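PDB 6KVR: fatty acid amide hydrolase from Candida albicans, which probably hydrolyses monocarboxylic acid amides, fatty acid amides among them, to the free carboxylate and ammonium, as an enzyme of the amidase signature family. Local coordinates for residues Arg271-Arg276 and Gly547-Asp552; Gln446-Tyr451 and Asn488-Pro493; Met329-Val334 and Glu554-Gly559. All blocks are in the same frame, centred on the assembly; numbering follows the deposited sequence.

Overall arrangement
Followed from the N terminus, the first of these segments, 271-276, is the loop that follows strand 268-271 of the mixed sheet, and it waits some 270 residues for its partner 547-552 in interaction 1. Next comes 329-334, the loop beyond helix 303-317, which meets helix 552-565 in interaction 3; because its segments alternate with those of interaction 1, the two long closures cross. Both enclose the short closure of interaction 2, where helix 434-457 receives the end of helix 482-490. Interactions 1 and 2 touch through Asp491, which forms a salt bridge with Arg549 and probably a hydrogen bond with Thr274, while Trp331 packs on Asp552 to join interactions 1 and 3.

Interaction 1: residues Arg271-Arg276 and Gly547-Asp552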
loop_
_atom_site.group_PDB
_atom_site.type_symbol
_atom_site.label_atom_id
_atom_site.label_comp_id
_atom_site.label_asym_id
_atom_site.label_seq_id
_atom_site.Cartn_x
_atom_site.Cartn_y
_atom_site.Cartn_z
ATOM N N ARG A 271 -8.125 -12.380 9.134
ATOM C CA ARG A 271 -7.815 -11.603 7.939
ATOM C C ARG A 271 -6.943 -10.408 8.330
ATOM O O ARG A 271 -7.446 -9.433 8.901
ATOM C CB ARG A 271 -9.089 -11.113 7.252
ATOM C CG ARG A 271 -8.798 -10.386 5.945
ATOM C CD ARG A 271 -9.880 -9.422 5.477
ATOM N NE ARG A 271 -9.560 -8.094 5.953
ATOM C CZ ARG A 271 -8.873 -7.172 5.291
ATOM N NH1 ARG A 271 -8.538 -7.322 4.012
ATOM N NH2 ARG A 271 -8.496 -6.077 5.936
ATOM N N PRO A 272 -5.648 -10.428 8.061
ATOM C CA PRO A 272 -4.807 -9.292 8.456
ATOM C C PRO A 272 -4.946 -8.113 7.497
ATOM O O PRO A 272 -5.493 -8.228 6.390
ATOM C CB PRO A 272 -3.388 -9.864 8.440
ATOM C CG PRO A 272 -3.467 -11.160 7.682
ATOM C CD PRO A 272 -4.886 -11.559 7.512
ATOM N N THR A 273 -4.484 -6.952 7.971
ATOM C CA THR A 273 -4.364 -5.787 7.100
ATOM C C THR A 273 -3.489 -6.146 5.912
ATOM O O THR A 273 -2.529 -6.913 6.048
ATOM C CB THR A 273 -3.734 -4.593 7.844
ATOM O OG1 THR A 273 -4.224 -4.515 9.184
ATOM C CG2 THR A 273 -4.080 -3.277 7.124
ATOM N N THR A 274 -3.802 -5.580 4.746
ATOM C CA THR A 274 -3.028 -5.918 3.556
ATOM C C THR A 274 -1.556 -5.580 3.750
ATOM O O THR A 274 -1.192 -4.675 4.511
ATOM C CB THR A 274 -3.546 -5.189 2.315
ATOM O OG1 THR A 274 -3.566 -3.777 2.564
ATOM C CG2 THR A 274 -4.955 -5.670 1.928
ATOM N N LYS A 275 -0.712 -6.341 3.054
ATOM C CA LYS A 275 0.718 -6.100 2.884
ATOM C C LYS A 275 1.542 -6.432 4.120
ATOM O O LYS A 275 2.671 -5.983 4.239
ATOM C CB LYS A 275 0.993 -4.666 2.420
ATOM C CG LYS A 275 0.194 -4.290 1.161
ATOM C CD LYS A 275 -0.404 -2.889 1.271
ATOM C CE LYS A 275 0.416 -1.838 0.480
ATOM N NZ LYS A 275 0.201 -0.402 0.911
ATOM N N ARG A 276 1.022 -7.239 5.038
ATOM C CA ARG A 276 1.849 -7.783 6.101
ATOM C C ARG A 276 2.313 -9.203 5.783
ATOM O O ARG A 276 3.488 -9.531 5.974
ATOM C CB ARG A 276 1.077 -7.753 7.429
ATOM C CG ARG A 276 0.581 -6.375 7.832
ATOM C CD ARG A 276 0.213 -6.290 9.322
ATOM N NE ARG A 276 1.375 -6.128 10.190
ATOM C CZ ARG A 276 1.324 -5.774 11.471
ATOM N NH1 ARG A 276 0.180 -5.472 12.060
ATOM N NH2 ARG A 276 2.454 -5.736 12.181
ATOM N N GLY A 547 -10.580 -4.358 13.840
ATOM C CA GLY A 547 -9.861 -3.239 14.401
ATOM C C GLY A 547 -9.443 -2.231 13.343
ATOM O O GLY A 547 -9.663 -2.414 12.149
ATOM N N LYS A 548 -8.840 -1.135 13.815
ATOM C CA LYS A 548 -8.311 -0.137 12.897
ATOM C C LYS A 548 -7.143 -0.714 12.092
ATOM O O LYS A 548 -6.490 -1.683 12.492
ATOM C CB LYS A 548 -7.866 1.118 13.656
ATOM C CG LYS A 548 -9.007 2.049 14.068
ATOM C CD LYS A 548 -8.605 2.959 15.227
ATOM C CE LYS A 548 -7.633 2.246 16.158
ATOM N NZ LYS A 548 -7.411 2.989 17.433
ATOM N N ARG A 549 -6.877 -0.088 10.943
ATOM C CA ARG A 549 -5.889 -0.612 10.001
ATOM C C ARG A 549 -4.508 -0.693 10.634
ATOM O O ARG A 549 -4.033 0.274 11.243
ATOM C CB ARG A 549 -5.832 0.274 8.749
ATOM C CG ARG A 549 -7.079 0.223 7.898
ATOM C CD ARG A 549 -6.850 0.947 6.581
ATOM N NE ARG A 549 -6.163 0.106 5.609
ATOM C CZ ARG A 549 -5.275 0.559 4.733
ATOM N NH1 ARG A 549 -4.935 1.840 4.689
ATOM N NH2 ARG A 549 -4.721 -0.290 3.869
ATOM N N TYR A 550 -3.868 -1.852 10.477
ATOM C CA TYR A 550 -2.525 -2.171 10.968
ATOM C C TYR A 550 -2.462 -2.314 12.481
ATOM O O TYR A 550 -1.370 -2.354 13.053
ATOM C CB TYR A 550 -1.483 -1.163 10.464
ATOM C CG TYR A 550 -1.367 -1.298 8.974
ATOM C CD1 TYR A 550 -0.700 -2.385 8.413
ATOM C CD2 TYR A 550 -2.000 -0.398 8.124
ATOM C CE1 TYR A 550 -0.625 -2.546 7.047
ATOM C CE2 TYR A 550 -1.936 -0.551 6.751
ATOM C CZ TYR A 550 -1.251 -1.626 6.219
ATOM O OH TYR A 550 -1.200 -1.777 4.852
ATOM N N PHE A 551 -3.610 -2.423 13.142
ATOM C CA PHE A 551 -3.658 -2.756 14.564
ATOM C C PHE A 551 -4.047 -4.215 14.781
ATOM O O PHE A 551 -4.777 -4.539 15.722
ATOM C CB PHE A 551 -4.612 -1.814 15.292
ATOM C CG PHE A 551 -4.062 -0.412 15.476
ATOM C CD1 PHE A 551 -3.954 0.457 14.389
ATOM C CD2 PHE A 551 -3.643 0.034 16.729
ATOM C CE1 PHE A 551 -3.447 1.752 14.550
ATOM C CE2 PHE A 551 -3.140 1.336 16.896
ATOM C CZ PHE A 551 -3.041 2.194 15.804
ATOM N N ASP A 552 -3.574 -5.101 13.889
ATOM C CA ASP A 552 -3.824 -6.542 13.990
ATOM C C ASP A 552 -3.469 -7.100 15.365
ATOM O O ASP A 552 -4.136 -8.017 15.867
ATOM C CB ASP A 552 -3.008 -7.297 12.933
ATOM C CG ASP A 552 -3.101 -6.674 11.549
ATOM O OD1 ASP A 552 -2.736 -5.492 11.358
ATOM O OD2 ASP A 552 -3.529 -7.396 10.642
#
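Asp552 and Thr273 meet through a pair of hydrogen bonds, part of a cluster in which one carboxylate gathers the donors of Thr273 and Arg276. OD2 of Asp552 takes the backbone N of Thr273 at 2.9 Å through the syn lone pair, and OD1 of Asp552 accepts the hydroxyl OG1 of Thr273 at 2.8 Å. Arg276 reaches the same OD1 from the opposite face of the carboxylate: the salt bridge from Arg276 NH1 to Asp552 OD1, 3.0 Å, lies in the guanidinium plane, yet that plane stands 82° from the carboxylate. NH2 of Arg276 forms a salt bridge with Glu553. OG1 of Thr273, a donor to Asp552, also accepts the backbone N of Tyr550 at 3.0 Å, so both roles of the hydroxyl are used.

In Thr273, OG1 is anti to the carbonyl carbon (chi1 -39°), which puts CG2 anti to the backbone N and over the Tyr550 ring. CG2 of Thr273 sits almost above the ring centre, 3.3 Å from the centroid of the Tyr550 ring, in a CH-pi contact. At the far end of the ring, Tyr550 OH donates to Thr274 O at 2.9 Å, tilted from the carbonyl plane. Arg549, whose guanidinium is held by Asp491, turns one face to the Tyr550 ring atom CE2, and its NH1 bonds Ser324 O of the second subunit.

Both segments contain type II turns, and Asp552 opens helix 552-565. With three donors, one of them the guanidinium of Arg276, this buried carboxylate is probably kept ionised, fixing the loop after strand 268-271 to the start of that helix.

Interaction 2: residues Gln446-Tyr451 and Asn488-Pro493; sequences QLRDQY and NILDFP
Arg448 of helix 434-457 grips the carbonyl of Ile489 near the end of helix 482-490. From CB, which carries the side chain off its own helix without closely meeting 488-493, CG lies anti to the carbonyl carbon (chi1 -78°), and the chain, extended from CG to NE, leads straight past Leu490. Arg448 CG lies 3.4 Å from Leu490 O, and CD continues beside the same carbonyl. Arg448 NE then donates to Ile489 O at 2.9 Å, a nearly straight bond in the carbonyl plane. Arg448 NH2 adds a longer bond to Ile489 O, 3.3 Å, from above the carbonyl plane, so two nitrogens hold one atom side-on. One face of the guanidinium rests against Asp491 CB, which is 3.4 Å from Arg448 NH2. The Asp491 carboxylate itself forms salt bridges with Arg549 and Arg271, and probably a hydrogen bond with Thr274.

The grip falls where helix 482-490 ends in a Schellman motif, with Asp491 at positive phi as its C-prime residue. Leu490 sends CD1 over one face of the Tyr451 ring, 3.7 Å from the centroid in a CH-pi contact, and CD2 against Leu447 CB at 3.9 Å. CB of Leu490 sits over one face of the Phe492 ring, toward its rim, and Phe492 CZ meets Tyr451 CB at 3.8 Å. Leu447 CD1 also touches Ile489 CD1, beside helix 385-397.

A carbonyl of the last helical turn, lying at the negative end of the helix dipole, is thus matched by a positive guanidinium. This charge complementarity probably steadies the helix end, whose Asn488 neighbours the predicted substrate-binding Gly255.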
loop_
_atom_site.group_PDB
_atom_site.type_symbol
_atom_site.label_atom_id
_atom_site.label_comp_id
_atom_site.label_asym_id
_atom_site.label_seq_id
_atom_site.Cartn_x
_atom_site.Cartn_y
_atom_site.Cartn_z
ATOM N N GLN A 446 -12.788 7.261 0.532
ATOM C CA GLN A 446 -13.765 8.003 1.329
ATOM C C GLN A 446 -14.413 7.115 2.383
ATOM O O GLN A 446 -14.630 7.552 3.521
ATOM C CB GLN A 446 -14.827 8.624 0.425
ATOM C CG GLN A 446 -14.332 9.848 -0.304
ATOM C CD GLN A 446 -15.240 10.235 -1.453
ATOM O OE1 GLN A 446 -16.087 9.454 -1.871
ATOM N NE2 GLN A 446 -15.084 11.459 -1.953
ATOM N N LEU A 447 -14.740 5.873 2.020
ATOM C CA LEU A 447 -15.319 4.940 2.979
ATOM C C LEU A 447 -14.343 4.625 4.100
ATOM O O LEU A 447 -14.721 4.593 5.275
ATOM C CB LEU A 447 -15.730 3.650 2.272
ATOM C CG LEU A 447 -16.890 3.812 1.297
ATOM C CD1 LEU A 447 -16.908 2.623 0.363
ATOM C CD2 LEU A 447 -18.213 3.947 2.052
ATOM N N ARG A 448 -13.082 4.363 3.744
ATOM C CA ARG A 448 -12.063 4.075 4.743
ATOM C C ARG A 448 -11.919 5.218 5.743
ATOM O O ARG A 448 -11.785 4.980 6.952
ATOM C CB ARG A 448 -10.726 3.800 4.061
ATOM C CG ARG A 448 -10.643 2.411 3.466
ATOM C CD ARG A 448 -9.330 2.201 2.719
ATOM N NE ARG A 448 -9.333 0.911 2.036
ATOM C CZ ARG A 448 -8.272 0.367 1.453
ATOM N NH1 ARG A 448 -7.117 1.014 1.384
ATOM N NH2 ARG A 448 -8.372 -0.858 0.935
ATOM N N ASP A 449 -11.938 6.464 5.262
ATOM C CA ASP A 449 -11.831 7.592 6.177
ATOM C C ASP A 449 -13.081 7.706 7.035
ATOM O O ASP A 449 -12.986 7.950 8.245
ATOM C CB ASP A 449 -11.582 8.889 5.402
ATOM C CG ASP A 449 -10.130 9.032 4.958
ATOM O OD1 ASP A 449 -9.229 8.595 5.706
ATOM O OD2 ASP A 449 -9.881 9.577 3.857
ATOM N N GLN A 450 -14.260 7.510 6.433
ATOM C CA GLN A 450 -15.494 7.624 7.201
ATOM C C GLN A 450 -15.470 6.677 8.396
ATOM O O GLN A 450 -15.823 7.068 9.513
ATOM C CB GLN A 450 -16.707 7.348 6.305
ATOM C CG GLN A 450 -18.039 7.530 7.018
ATOM C CD GLN A 450 -19.255 7.397 6.099
ATOM O OE1 GLN A 450 -19.179 6.832 5.005
ATOM N NE2 GLN A 450 -20.380 7.937 6.541
ATOM N N TYR A 451 -15.005 5.442 8.189
ATOM C CA TYR A 451 -15.013 4.437 9.246
ATOM C C TYR A 451 -13.859 4.632 10.216
ATOM O O TYR A 451 -14.005 4.387 11.419
ATOM C CB TYR A 451 -14.952 3.025 8.638
ATOM C CG TYR A 451 -16.300 2.468 8.279
ATOM C CD1 TYR A 451 -17.010 2.972 7.201
ATOM C CD2 TYR A 451 -16.877 1.456 9.035
ATOM C CE1 TYR A 451 -18.253 2.487 6.884
ATOM C CE2 TYR A 451 -18.122 0.953 8.721
ATOM C CZ TYR A 451 -18.805 1.475 7.643
ATOM O OH TYR A 451 -20.049 0.975 7.309
ATOM N N ASN A 488 -13.145 -6.075 3.494
ATOM C CA ASN A 488 -12.148 -6.111 2.428
ATOM C C ASN A 488 -11.991 -4.749 1.767
ATOM O O ASN A 488 -10.866 -4.322 1.486
ATOM C CB ASN A 488 -12.517 -7.150 1.375
ATOM C CG ASN A 488 -12.476 -8.561 1.925
ATOM O OD1 ASN A 488 -13.513 -9.157 2.190
ATOM N ND2 ASN A 488 -11.276 -9.088 2.127
ATOM N N ILE A 489 -13.098 -4.050 1.510
ATOM C CA ILE A 489 -12.948 -2.751 0.865
ATOM C C ILE A 489 -12.393 -1.733 1.861
ATOM O O ILE A 489 -11.597 -0.875 1.485
ATOM C CB ILE A 489 -14.269 -2.285 0.202
ATOM C CG1 ILE A 489 -14.022 -1.020 -0.614
ATOM C CG2 ILE A 489 -15.373 -2.021 1.230
ATOM C CD1 ILE A 489 -15.265 -0.492 -1.351
ATOM N N LEU A 490 -12.756 -1.832 3.144
ATOM C CA LEU A 490 -12.137 -0.960 4.148
ATOM C C LEU A 490 -10.715 -1.387 4.493
ATOM O O LEU A 490 -9.937 -0.555 4.977
ATOM C CB LEU A 490 -12.975 -0.928 5.431
ATOM C CG LEU A 490 -14.424 -0.422 5.323
ATOM C CD1 LEU A 490 -15.194 -0.587 6.645
ATOM C CD2 LEU A 490 -14.479 1.024 4.849
ATOM N N ASP A 491 -10.360 -2.653 4.245
ATOM C CA ASP A 491 -9.064 -3.225 4.634
ATOM C C ASP A 491 -8.794 -3.074 6.137
ATOM O O ASP A 491 -7.712 -2.649 6.556
ATOM C CB ASP A 491 -7.907 -2.630 3.832
ATOM C CG ASP A 491 -6.602 -3.425 4.006
ATOM O OD1 ASP A 491 -5.506 -2.873 3.712
ATOM O OD2 ASP A 491 -6.650 -4.595 4.467
ATOM N N PHE A 492 -9.777 -3.447 6.953
ATOM C CA PHE A 492 -9.558 -3.467 8.400
ATOM C C PHE A 492 -9.175 -4.874 8.844
ATOM O O PHE A 492 -9.779 -5.853 8.385
ATOM C CB PHE A 492 -10.820 -3.037 9.171
ATOM C CG PHE A 492 -11.103 -1.537 9.153
ATOM C CD1 PHE A 492 -10.476 -0.690 8.258
ATOM C CD2 PHE A 492 -12.008 -0.985 10.060
ATOM C CE1 PHE A 492 -10.743 0.682 8.242
ATOM C CE2 PHE A 492 -12.274 0.388 10.066
ATOM C CZ PHE A 492 -11.636 1.224 9.146
ATOM N N PRO A 493 -8.194 -5.058 9.731
ATOM C CA PRO A 493 -7.893 -6.416 10.205
ATOM C C PRO A 493 -9.076 -6.958 11.004
ATOM O O PRO A 493 -9.639 -6.259 11.856
ATOM C CB PRO A 493 -6.641 -6.226 11.069
ATOM C CG PRO A 493 -6.716 -4.804 11.533
ATOM C CD PRO A 493 -7.433 -4.025 10.455
#

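Interaction 3: residues Met329-Val334 and Glu554-Gly559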
loop_
_atom_site.group_PDB
_atom_site.type_symbol
_atom_site.label_atom_id
_atom_site.label_comp_id
_atom_site.label_asym_id
_atom_site.label_seq_id
_atom_site.Cartn_x
_atom_site.Cartn_y
_atom_site.Cartn_z
HETATM N N MSE A 329 6.969 -3.804 8.923
HETATM C CA MSE A 329 6.429 -3.243 10.140
HETATM C C MSE A 329 6.332 -4.368 11.165
HETATM O O MSE A 329 5.623 -5.364 10.967
HETATM C CB MSE A 329 5.114 -2.520 9.852
HETATM C CG MSE A 329 3.813 -3.282 9.810
HETATM SE SE MSE A 329 2.424 -2.072 10.505
HETATM C CE MSE A 329 2.725 -0.506 9.333
ATOM N N PRO A 330 7.125 -4.230 12.222
ATOM C CA PRO A 330 7.271 -5.317 13.199
ATOM C C PRO A 330 5.938 -5.711 13.804
ATOM O O PRO A 330 5.047 -4.880 13.987
ATOM C CB PRO A 330 8.194 -4.712 14.266
ATOM C CG PRO A 330 8.932 -3.590 13.540
ATOM C CD PRO A 330 7.965 -3.060 12.529
ATOM N N TRP A 331 5.809 -7.001 14.120
ATOM C CA TRP A 331 4.680 -7.485 14.905
ATOM C C TRP A 331 4.932 -7.090 16.358
ATOM O O TRP A 331 5.826 -7.639 17.012
ATOM C CB TRP A 331 4.529 -8.996 14.740
ATOM C CG TRP A 331 3.374 -9.570 15.499
ATOM C CD1 TRP A 331 3.420 -10.187 16.718
ATOM C CD2 TRP A 331 1.991 -9.573 15.097
ATOM N NE1 TRP A 331 2.156 -10.574 17.096
ATOM C CE2 TRP A 331 1.262 -10.206 16.123
ATOM C CE3 TRP A 331 1.300 -9.090 13.978
ATOM C CZ2 TRP A 331 -0.125 -10.378 16.060
ATOM C CZ3 TRP A 331 -0.080 -9.257 13.916
ATOM C CH2 TRP A 331 -0.776 -9.898 14.953
ATOM N N ARG A 332 4.160 -6.121 16.854
ATOM C CA ARG A 332 4.393 -5.548 18.172
ATOM C C ARG A 332 3.941 -6.487 19.292
ATOM O O ARG A 332 3.034 -7.307 19.130
ATOM C CB ARG A 332 3.673 -4.206 18.308
ATOM C CG ARG A 332 4.384 -3.055 17.587
ATOM C CD ARG A 332 3.489 -1.843 17.481
ATOM N NE ARG A 332 2.261 -2.124 16.743
ATOM C CZ ARG A 332 1.066 -2.244 17.306
ATOM N NH1 ARG A 332 0.913 -2.188 18.617
ATOM N NH2 ARG A 332 -0.002 -2.424 16.530
ATOM N N ASP A 333 4.578 -6.333 20.447
ATOM C CA ASP A 333 4.238 -7.092 21.640
ATOM C C ASP A 333 3.185 -6.312 22.417
ATOM O O ASP A 333 3.429 -5.178 22.836
ATOM C CB ASP A 333 5.481 -7.332 22.487
ATOM C CG ASP A 333 5.514 -8.724 23.069
ATOM O OD1 ASP A 333 4.523 -9.143 23.708
ATOM O OD2 ASP A 333 6.531 -9.415 22.848
ATOM N N VAL A 334 2.011 -6.910 22.582
ATOM C CA VAL A 334 0.841 -6.232 23.122
ATOM C C VAL A 334 0.254 -7.099 24.227
ATOM O O VAL A 334 0.154 -8.322 24.075
ATOM C CB VAL A 334 -0.199 -5.966 22.009
ATOM C CG1 VAL A 334 -1.591 -5.783 22.590
ATOM C CG2 VAL A 334 0.214 -4.757 21.168
ATOM N N GLU A 554 -3.550 -5.744 18.363
ATOM C CA GLU A 554 -4.617 -5.482 19.325
ATOM C C GLU A 554 -5.845 -6.346 19.053
ATOM O O GLU A 554 -6.535 -6.757 19.997
ATOM C CB GLU A 554 -5.006 -4.000 19.294
ATOM C CG GLU A 554 -4.050 -3.074 20.036
ATOM C CD GLU A 554 -2.836 -2.696 19.193
ATOM O OE1 GLU A 554 -1.970 -1.923 19.676
ATOM O OE2 GLU A 554 -2.751 -3.179 18.033
ATOM N N VAL A 555 -6.142 -6.619 17.777
ATOM C CA VAL A 555 -7.296 -7.450 17.448
ATOM C C VAL A 555 -7.152 -8.816 18.097
ATOM O O VAL A 555 -8.063 -9.295 18.778
ATOM C CB VAL A 555 -7.477 -7.578 15.925
ATOM C CG1 VAL A 555 -8.520 -8.650 15.623
ATOM C CG2 VAL A 555 -7.879 -6.229 15.289
ATOM N N LEU A 556 -5.990 -9.455 17.909
ATOM C CA LEU A 556 -5.770 -10.787 18.468
ATOM C C LEU A 556 -5.724 -10.750 19.989
ATOM O O LEU A 556 -6.213 -11.674 20.651
ATOM C CB LEU A 556 -4.481 -11.389 17.911
ATOM C CG LEU A 556 -4.557 -11.744 16.420
ATOM C CD1 LEU A 556 -3.384 -12.613 15.938
ATOM C CD2 LEU A 556 -5.880 -12.413 16.121
ATOM N N ALA A 557 -5.121 -9.703 20.560
ATOM C CA ALA A 557 -5.033 -9.607 22.013
ATOM C C ALA A 557 -6.422 -9.527 22.630
ATOM O O ALA A 557 -6.724 -10.225 23.606
ATOM C CB ALA A 557 -4.191 -8.391 22.413
ATOM N N ALA A 558 -7.287 -8.679 22.065
ATOM C CA ALA A 558 -8.656 -8.583 22.551
ATOM C C ALA A 558 -9.450 -9.833 22.204
ATOM O O ALA A 558 -10.293 -10.279 22.992
ATOM C CB ALA A 558 -9.335 -7.352 21.974
ATOM N N GLY A 559 -9.208 -10.408 21.027
ATOM C CA GLY A 559 -9.825 -11.685 20.719
ATOM C C GLY A 559 -9.523 -12.723 21.779
ATOM O O GLY A 559 -10.391 -13.515 22.154
#
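Arg332 and Glu554 form an end-on, two-pronged salt bridge in which NH1 and NH2 each have their own carboxylate oxygen. NH1 of Arg332 donates to OE1 of Glu554 at 3.1 Å, and NH2 of Arg332 to OE2 of Glu554 at 3.2 Å, both bonds close to straight. OE2 is met through its syn lone pair and OE1 on its syn side, a little out of the carboxylate plane; the two flat groups are turned 30° apart. A bend in the glutamate at chi2 (82°) brings its carboxylate round to the arginine.

Val334 flanks this pair: its CG2 lies 3.9 Å from Glu554 OE1, while CG1 packs on Ala557 CB at 3.7 Å, one helical turn further along. Earlier in the loop, Trp331 brings the CH2 corner of its indole to Leu556 CD1 at 3.9 Å, the side chains crossing at about a right angle.

This is loop-on-helix packing in the amidase fold: the connection between helix 303-317 and strand 343-346 packs against helix 552-565, the last helix of the chain.

Beyond this first shell, Arg332 NH2 has a second acidic partner in Glu553, giving the arginine two carboxylates from neighbouring helix positions. Trp331 is positioned by a hydrogen bond from NE1 to Glu307 and by packing on Met310, Lys311 and Ile314 of helix 303-317, while Phe462 of the central sheet touches Glu554 on the helix.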